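Local coordinates for uncharacterized protein (Bacteroides caccae, PDB 3NO2) that is of unknown function but folds as a six-bladed beta-propeller related to Mal s 1 allergenic protein-like sequences, at residues Pro220-Gln232 and Pro244-Trp257. Numbering follows the deposited sequence.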
ATOM      1  N   PRO A 220       2.150  10.383   0.042  1.00  8.99           N
ATOM      2  CA  PRO A 220       2.592  11.811   0.093  1.00 10.23           C
ATOM      3  C   PRO A 220       2.037  12.648  -1.046  1.00 11.58           C
ATOM      4  O   PRO A 220       1.908  12.154  -2.158  1.00 12.09           O
ATOM      5  CB  PRO A 220       4.122  11.696  -0.038  1.00 11.09           C
ATOM      6  CG  PRO A 220       4.449  10.334   0.516  1.00 11.17           C
ATOM      7  CD  PRO A 220       3.304   9.445   0.091  1.00  8.68           C
ATOM      8  N   LEU A 221       1.687  13.883  -0.699  1.00 12.35           N
ATOM      9  CA  LEU A 221       1.072  14.843  -1.608  1.00 13.59           C
ATOM     10  C   LEU A 221       2.034  15.997  -1.860  1.00 16.22           C
ATOM     11  O   LEU A 221       2.866  16.325  -1.023  1.00 16.05           O
ATOM     12  CB  LEU A 221      -0.251  15.338  -1.056  1.00 12.15           C
ATOM     13  CG  LEU A 221      -1.269  14.229  -0.840  1.00 13.85           C
ATOM     14  CD1 LEU A 221      -2.431  14.721   0.036  1.00 18.37           C
ATOM     15  CD2 LEU A 221      -1.703  13.671  -2.198  1.00 16.57           C
ATOM     16  N   GLN A 222       1.885  16.569  -3.064  1.00 22.97           N
ATOM     17  CA  GLN A 222       2.781  17.635  -3.565  1.00 29.45           C
ATOM     18  C   GLN A 222       2.736  18.819  -2.633  1.00 31.62           C
ATOM     19  O   GLN A 222       3.735  19.537  -2.479  1.00 33.86           O
ATOM     20  CB  GLN A 222       2.390  18.066  -4.992  1.00 29.20           C
ATOM     21  CG  GLN A 222       2.798  17.069  -6.084  1.00 35.00           C
ATOM     22  N   ASN A 223       1.590  19.026  -1.998  1.00 33.41           N
ATOM     23  CA  ASN A 223       1.432  20.121  -1.040  1.00 35.56           C
ATOM     24  C   ASN A 223       2.061  19.911   0.359  1.00 34.23           C
ATOM     25  O   ASN A 223       1.931  20.778   1.227  1.00 34.21           O
ATOM     26  CB  ASN A 223      -0.056  20.532  -0.943  1.00 35.74           C
ATOM     27  CG  ASN A 223      -0.966  19.379  -0.525  1.00 36.35           C
ATOM     28  OD1 ASN A 223      -0.601  18.571   0.312  1.00 32.67           O
ATOM     29  ND2 ASN A 223      -2.164  19.323  -1.101  1.00 46.09           N
ATOM     30  N   GLY A 224       2.769  18.799   0.578  1.00 28.02           N
ATOM     31  CA  GLY A 224       3.475  18.541   1.864  1.00 23.79           C
ATOM     32  C   GLY A 224       2.579  17.672   2.797  1.00 16.26           C
ATOM     33  O   GLY A 224       2.941  17.260   3.903  1.00 19.86           O
ATOM     34  N   GLY A 225       1.395  17.456   2.310  1.00 16.11           N
ATOM     35  CA  GLY A 225       0.433  16.683   3.036  1.00 14.05           C
ATOM     36  C   GLY A 225       0.593  15.189   2.791  1.00 12.40           C
ATOM     37  O   GLY A 225       1.502  14.730   2.119  1.00 11.65           O
ATOM     38  N   LEU A 226      -0.354  14.448   3.318  1.00  9.82           N
ATOM     39  CA  LEU A 226      -0.253  12.990   3.296  1.00  9.36           C
ATOM     40  C   LEU A 226      -1.639  12.354   3.454  1.00  7.70           C
ATOM     41  O   LEU A 226      -2.372  12.727   4.371  1.00  8.74           O
ATOM     42  CB  LEU A 226       0.623  12.561   4.506  1.00  9.97           C
ATOM     43  CG  LEU A 226       1.015  11.106   4.653  1.00  9.36           C
ATOM     44  CD1 LEU A 226       1.958  10.709   3.496  1.00 11.05           C
ATOM     45  CD2 LEU A 226       1.706  10.825   5.987  1.00 11.18           C
ATOM     46  N   TYR A 227      -1.974  11.385   2.608  1.00  6.98           N
ATOM     47  CA  TYR A 227      -3.078  10.471   2.898  1.00  5.37           C
ATOM     48  C   TYR A 227      -2.598   9.349   3.773  1.00  5.75           C
ATOM     49  O   TYR A 227      -1.513   8.784   3.532  1.00  6.68           O
ATOM     50  CB  TYR A 227      -3.692   9.867   1.625  1.00  6.41           C
ATOM     51  CG  TYR A 227      -4.404  10.827   0.700  1.00  7.23           C
ATOM     52  CD1 TYR A 227      -5.442  11.627   1.118  1.00  8.95           C
ATOM     53  CD2 TYR A 227      -4.075  10.868  -0.634  1.00  7.36           C
ATOM     54  CE1 TYR A 227      -6.072  12.500   0.237  1.00 10.20           C
ATOM     55  CE2 TYR A 227      -4.697  11.739  -1.505  1.00 10.16           C
ATOM     56  CZ  TYR A 227      -5.696  12.539  -1.071  1.00  8.79           C
ATOM     57  OH  TYR A 227      -6.354  13.408  -1.957  1.00 10.87           O
ATOM     58  N   ILE A 228      -3.416   8.993   4.759  1.00  6.43           N
ATOM     59  CA  ILE A 228      -3.166   7.854   5.646  1.00  6.23           C
ATOM     60  C   ILE A 228      -4.395   6.971   5.601  1.00  4.53           C
ATOM     61  O   ILE A 228      -5.502   7.389   5.954  1.00  5.48           O
ATOM     62  CB  ILE A 228      -2.886   8.301   7.085  1.00  6.01           C
ATOM     63  CG1 ILE A 228      -1.746   9.303   7.146  1.00  7.63           C
ATOM     64  CG2 ILE A 228      -2.652   7.066   7.972  1.00  8.07           C
ATOM     65  CD1 ILE A 228      -1.587   9.967   8.533  1.00 10.42           C
ATOM     66  N   CYS A 229      -4.209   5.714   5.211  1.00  4.89           N
ATOM     67  CA  CYS A 229      -5.225   4.685   5.243  1.00  5.46           C
ATOM     68  C   CYS A 229      -5.255   4.093   6.672  1.00  5.69           C
ATOM     69  O   CYS A 229      -4.280   3.510   7.126  1.00  7.01           O
ATOM     70  CB  CYS A 229      -4.981   3.596   4.223  1.00  5.65           C
ATOM     71  SG  CYS A 229      -4.967   4.181   2.511  1.00  6.18           S
ATOM     72  N   ASN A 230      -6.362   4.348   7.365  1.00  5.26           N
ATOM     73  CA  ASN A 230      -6.494   4.067   8.792  1.00  5.40           C
ATOM     74  C   ASN A 230      -7.348   2.835   9.020  1.00  5.77           C
ATOM     75  O   ASN A 230      -8.533   2.917   9.315  1.00  5.74           O
ATOM     76  CB  ASN A 230      -7.140   5.292   9.461  1.00  5.12           C
ATOM     77  CG  ASN A 230      -7.084   5.250  10.964  1.00  7.05           C
ATOM     78  OD1 ASN A 230      -6.188   4.622  11.529  1.00  7.68           O
ATOM     79  ND2 ASN A 230      -8.055   5.880  11.647  1.00  7.03           N
ATOM     80  N   TRP A 231      -6.741   1.662   8.810  1.00  5.86           N
ATOM     81  CA  TRP A 231      -7.479   0.415   8.663  1.00  5.18           C
ATOM     82  C   TRP A 231      -7.853  -0.130  10.044  1.00  6.14           C
ATOM     83  O   TRP A 231      -6.994  -0.264  10.939  1.00  6.37           O
ATOM     84  CB  TRP A 231      -6.598  -0.566   7.868  1.00  5.51           C
ATOM     85  CG  TRP A 231      -7.267  -1.867   7.490  1.00  5.69           C
ATOM     86  CD1 TRP A 231      -8.079  -2.098   6.414  1.00  5.72           C
ATOM     87  CD2 TRP A 231      -7.170  -3.121   8.169  1.00  5.96           C
ATOM     88  NE1 TRP A 231      -8.486  -3.392   6.388  1.00  5.95           N
ATOM     89  CE2 TRP A 231      -7.937  -4.050   7.441  1.00  5.79           C
ATOM     90  CE3 TRP A 231      -6.475  -3.552   9.282  1.00  7.55           C
ATOM     91  CZ2 TRP A 231      -8.032  -5.374   7.813  1.00  7.77           C
ATOM     92  CZ3 TRP A 231      -6.584  -4.909   9.665  1.00  8.05           C
ATOM     93  CH2 TRP A 231      -7.351  -5.770   8.948  1.00  7.69           C
ATOM     94  N   GLN A 232      -9.113  -0.472  10.193  1.00  6.15           N
ATOM     95  CA  GLN A 232      -9.713  -0.748  11.489  1.00  6.49           C
ATOM     96  C   GLN A 232     -10.006  -2.227  11.761  1.00  8.36           C
ATOM     97  O   GLN A 232     -10.676  -2.553  12.751  1.00  9.82           O
ATOM     98  CB  GLN A 232     -10.968   0.104  11.686  1.00  7.87           C
ATOM     99  CG  GLN A 232     -10.579   1.612  11.721  1.00  8.34           C
ATOM    100  CD  GLN A 232     -11.732   2.556  11.580  1.00  8.21           C
ATOM    101  OE1 GLN A 232     -12.793   2.356  12.157  1.00  9.48           O
ATOM    102  NE2 GLN A 232     -11.500   3.658  10.841  1.00  7.62           N
ATOM    103  N   PRO A 244     -12.233   7.789  11.220  1.00  6.33           N
ATOM    104  CA  PRO A 244     -12.165   7.819   9.763  1.00  7.26           C
ATOM    105  C   PRO A 244     -11.388   6.661   9.152  1.00  6.81           C
ATOM    106  O   PRO A 244     -10.346   6.228   9.667  1.00  5.81           O
ATOM    107  CB  PRO A 244     -11.455   9.136   9.462  1.00  7.15           C
ATOM    108  CG  PRO A 244     -10.673   9.451  10.710  1.00  7.52           C
ATOM    109  CD  PRO A 244     -11.542   8.945  11.836  1.00  7.19           C
ATOM    110  N   GLN A 245     -11.917   6.165   8.042  1.00  5.81           N
ATOM    111  CA  GLN A 245     -11.234   5.176   7.254  1.00  5.92           C
ATOM    112  C   GLN A 245      -9.998   5.716   6.562  1.00  5.54           C
ATOM    113  O   GLN A 245      -9.017   4.981   6.306  1.00  6.02           O
ATOM    114  CB  GLN A 245     -12.145   4.564   6.203  1.00  6.30           C
ATOM    115  CG  GLN A 245     -13.298   3.710   6.693  1.00  6.58           C
ATOM    116  CD  GLN A 245     -14.357   4.465   7.456  1.00  7.57           C
ATOM    117  OE1 GLN A 245     -14.751   5.560   7.021  1.00  7.39           O
ATOM    118  NE2 GLN A 245     -14.818   3.925   8.594  1.00  8.34           N
ATOM    119  N   LEU A 246     -10.005   6.990   6.238  1.00  6.78           N
ATOM    120  CA  LEU A 246      -9.007   7.621   5.406  1.00  5.41           C
ATOM    121  C   LEU A 246      -8.941   9.086   5.845  1.00  6.74           C
ATOM    122  O   LEU A 246      -9.968   9.726   6.021  1.00  6.84           O
ATOM    123  CB  LEU A 246      -9.392   7.507   3.926  1.00  6.03           C
ATOM    124  CG  LEU A 246      -8.522   8.266   2.960  1.00  6.37           C
ATOM    125  CD1 LEU A 246      -7.112   7.668   2.930  1.00  8.62           C
ATOM    126  CD2 LEU A 246      -9.143   8.293   1.528  1.00  7.30           C
ATOM    127  N   VAL A 247      -7.722   9.594   6.083  1.00  6.04           N
ATOM    128  CA  VAL A 247      -7.511  11.014   6.358  1.00  5.96           C
ATOM    129  C   VAL A 247      -6.492  11.590   5.421  1.00  6.89           C
ATOM    130  O   VAL A 247      -5.579  10.893   4.936  1.00  7.36           O
ATOM    131  CB  VAL A 247      -7.080  11.287   7.827  1.00  6.90           C
ATOM    132  CG1 VAL A 247      -8.162  10.829   8.813  1.00  7.59           C
ATOM    133  CG2 VAL A 247      -5.731  10.658   8.166  1.00  7.98           C
ATOM    134  N   GLU A 248      -6.615  12.896   5.204  1.00  6.98           N
ATOM    135  CA  GLU A 248      -5.571  13.733   4.639  1.00  6.87           C
ATOM    136  C   GLU A 248      -5.089  14.618   5.772  1.00  6.87           C
ATOM    137  O   GLU A 248      -5.892  15.329   6.398  1.00  7.52           O
ATOM    138  CB  GLU A 248      -6.071  14.613   3.505  1.00  6.66           C
ATOM    139  CG  GLU A 248      -4.995  15.477   2.880  1.00  8.46           C
ATOM    140  CD  GLU A 248      -5.523  16.409   1.810  1.00 12.45           C
ATOM    141  OE1 GLU A 248      -6.727  16.341   1.459  1.00 11.09           O
ATOM    142  OE2 GLU A 248      -4.710  17.233   1.355  1.00 15.85           O
ATOM    143  N   ILE A 249      -3.779  14.590   6.041  1.00  7.73           N
ATOM    144  CA  ILE A 249      -3.165  15.509   6.980  1.00  8.90           C
ATOM    145  C   ILE A 249      -2.357  16.508   6.166  1.00  9.68           C
ATOM    146  O   ILE A 249      -1.790  16.203   5.111  1.00 11.64           O
ATOM    147  CB  ILE A 249      -2.338  14.843   8.105  1.00 10.83           C
ATOM    148  CG1 ILE A 249      -1.194  14.009   7.552  1.00 12.50           C
ATOM    149  CG2 ILE A 249      -3.270  14.012   9.059  1.00 11.55           C
ATOM    150  CD1 ILE A 249      -0.134  13.668   8.612  1.00 16.28           C
ATOM    151  N   ASP A 250      -2.277  17.724   6.679  1.00 10.43           N
ATOM    152  CA  ASP A 250      -1.431  18.752   6.092  1.00 10.24           C
ATOM    153  C   ASP A 250      -0.030  18.645   6.693  1.00 11.94           C
ATOM    154  O   ASP A 250       0.249  17.790   7.540  1.00 12.50           O
ATOM    155  CB  ASP A 250      -2.072  20.159   6.248  1.00 14.05           C
ATOM    156  CG  ASP A 250      -2.143  20.664   7.637  1.00 12.45           C
ATOM    157  OD1 ASP A 250      -1.597  20.098   8.587  1.00 11.74           O
ATOM    158  OD2 ASP A 250      -2.839  21.723   7.786  1.00 16.84           O
ATOM    159  N   SER A 251       0.827  19.586   6.292  1.00 14.81           N
ATOM    160  CA  SER A 251       2.232  19.542   6.738  1.00 19.67           C
ATOM    161  C   SER A 251       2.413  19.801   8.242  1.00 21.49           C
ATOM    162  O   SER A 251       3.436  19.435   8.806  1.00 22.68           O
ATOM    163  CB  SER A 251       3.091  20.531   5.940  1.00 22.26           C
ATOM    164  OG  SER A 251       2.687  21.864   6.187  1.00 22.43           O
ATOM    165  N   GLU A 252       1.411  20.391   8.897  1.00 18.52           N
ATOM    166  CA  GLU A 252       1.415  20.613  10.334  1.00 21.12           C
ATOM    167  C   GLU A 252       0.800  19.458  11.111  1.00 19.84           C
ATOM    168  O   GLU A 252       0.746  19.479  12.343  1.00 22.43           O
ATOM    169  CB  GLU A 252       0.653  21.898  10.671  1.00 23.80           C
ATOM    170  CG  GLU A 252       1.356  23.182  10.209  1.00 32.93           C
ATOM    171  CD  GLU A 252       0.558  24.451  10.543  1.00 48.64           C
ATOM    172  OE1 GLU A 252      -0.450  24.369  11.302  1.00 49.35           O
ATOM    173  OE2 GLU A 252       0.936  25.535  10.035  1.00 56.40           O
ATOM    174  N   GLY A 253       0.333  18.429  10.408  1.00 15.55           N
ATOM    175  CA  GLY A 253      -0.259  17.292  11.075  1.00 13.26           C
ATOM    176  C   GLY A 253      -1.736  17.402  11.402  1.00 13.89           C
ATOM    177  O   GLY A 253      -2.241  16.578  12.143  1.00 14.60           O
ATOM    178  N   LYS A 254      -2.444  18.366  10.832  0.50 11.68           N
ATOM    179  CA  LYS A 254      -3.867  18.484  11.114  0.50 10.26           C
ATOM    180  C   LYS A 254      -4.652  17.739  10.038  0.50  7.91           C
ATOM    181  O   LYS A 254      -4.330  17.815   8.858  0.50  8.89           O
ATOM    182  CB  LYS A 254      -4.278  19.949  11.132  0.50 11.13           C
ATOM    183  CG  LYS A 254      -3.644  20.803  12.239  0.50 12.45           C
ATOM    184  CD  LYS A 254      -3.967  22.281  12.035  0.50 20.10           C
ATOM    185  N   VAL A 255      -5.685  17.020  10.471  1.00  8.68           N
ATOM    186  CA  VAL A 255      -6.614  16.375   9.555  1.00  7.49           C
ATOM    187  C   VAL A 255      -7.453  17.457   8.875  1.00  6.84           C
ATOM    188  O   VAL A 255      -8.207  18.189   9.553  1.00  9.08           O
ATOM    189  CB  VAL A 255      -7.520  15.348  10.240  1.00  7.04           C
ATOM    190  CG1 VAL A 255      -8.567  14.798   9.282  1.00  8.53           C
ATOM    191  CG2 VAL A 255      -6.701  14.176  10.823  1.00  8.87           C
ATOM    192  N   VAL A 256      -7.310  17.583   7.553  1.00  6.99           N
ATOM    193  CA  VAL A 256      -7.977  18.590   6.747  1.00  7.05           C
ATOM    194  C   VAL A 256      -9.138  18.048   5.934  1.00  8.10           C
ATOM    195  O   VAL A 256      -9.961  18.817   5.413  1.00  8.48           O
ATOM    196  CB  VAL A 256      -6.992  19.394   5.841  1.00  8.57           C
ATOM    197  CG1 VAL A 256      -5.981  20.168   6.732  1.00 10.48           C
ATOM    198  CG2 VAL A 256      -6.312  18.476   4.848  1.00  8.95           C
ATOM    199  N   TRP A 257      -9.202  16.733   5.778  1.00  6.95           N
ATOM    200  CA  TRP A 257     -10.233  16.062   4.990  1.00  6.55           C
ATOM    201  C   TRP A 257     -10.267  14.588   5.417  1.00  6.53           C
ATOM    202  O   TRP A 257      -9.221  14.054   5.804  1.00  6.50           O
ATOM    203  CB  TRP A 257      -9.968  16.218   3.484  1.00  8.27           C
ATOM    204  CG  TRP A 257     -10.896  15.445   2.591  1.00  6.56           C
ATOM    205  CD1 TRP A 257     -12.057  15.885   2.033  1.00  7.18           C
ATOM    206  CD2 TRP A 257     -10.740  14.083   2.147  1.00  7.92           C
ATOM    207  NE1 TRP A 257     -12.642  14.899   1.303  1.00  7.44           N
ATOM    208  CE2 TRP A 257     -11.838  13.784   1.324  1.00  6.48           C
ATOM    209  CE3 TRP A 257      -9.768  13.104   2.346  1.00  7.31           C
ATOM    210  CZ2 TRP A 257     -11.992  12.562   0.715  1.00  7.18           C
ATOM    211  CZ3 TRP A 257      -9.912  11.897   1.729  1.00  7.70           C
ATOM    212  CH2 TRP A 257     -11.025  11.617   0.925  1.00  7.45           C
TER
HETATM  213  O   HOH W   1      -2.614  18.237   2.703  1.00 22.84           O
HETATM  214  O   HOH W   2       0.272  20.918   3.783  1.00 23.65           O
HETATM  215  O   HOH W   3      -5.111  18.063  -1.086  1.00 27.91           O
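Glu248 runs out straight, with CG trans to its backbone N (chi1 -179°), while Tyr227 turns its ring to the side of its own N (chi1 -66°), and the two meet on one face of the sheet. Ring carbons CD1 and CE1 of Tyr227 each lie 3.9 Å from Glu248 CB. Leu221 CD1 sits over the centre of this ring, 4.0 Å above its plane, and lies against both CG and OE2 of Glu248. The aliphatic CB and CG of Glu248 thus suit the apolar flank of Tyr227 and Leu221, while the buried carboxylate is met by Lys22 and ordered waters. Glu248 OE1 forms a salt bridge with Lys22, whose NZ is also hydrogen-bonded to Tyr227 OH. Water 3 donates to Glu248 OE2 at 2.6 Å and accepts from Asn223 ND2; water 1 lies between the same OE2 and Asn223 OD1.

Beta-branched Ile228, Val247 and Ile249 cover the other face: Ile228 CB packs on Val247 CG2 at 3.8 Å, and Ile228 CD1 meets Ile249 CD1. Paired backbone bonds join Leu226 with Ile249 and Ile228 with Val247. Beyond them Asn230 ND2 donates to Pro244 O at 3.0 Å, nearly in line with the carbonyl, and to Gln211 O, while OD1 accepts from Phe213 N; an amide can serve all three. Asn223 OD1 closes an Asx turn on Gly225 N. Strands 226-231 and 246-249 form the antiparallel central pair of a four-stranded propeller blade.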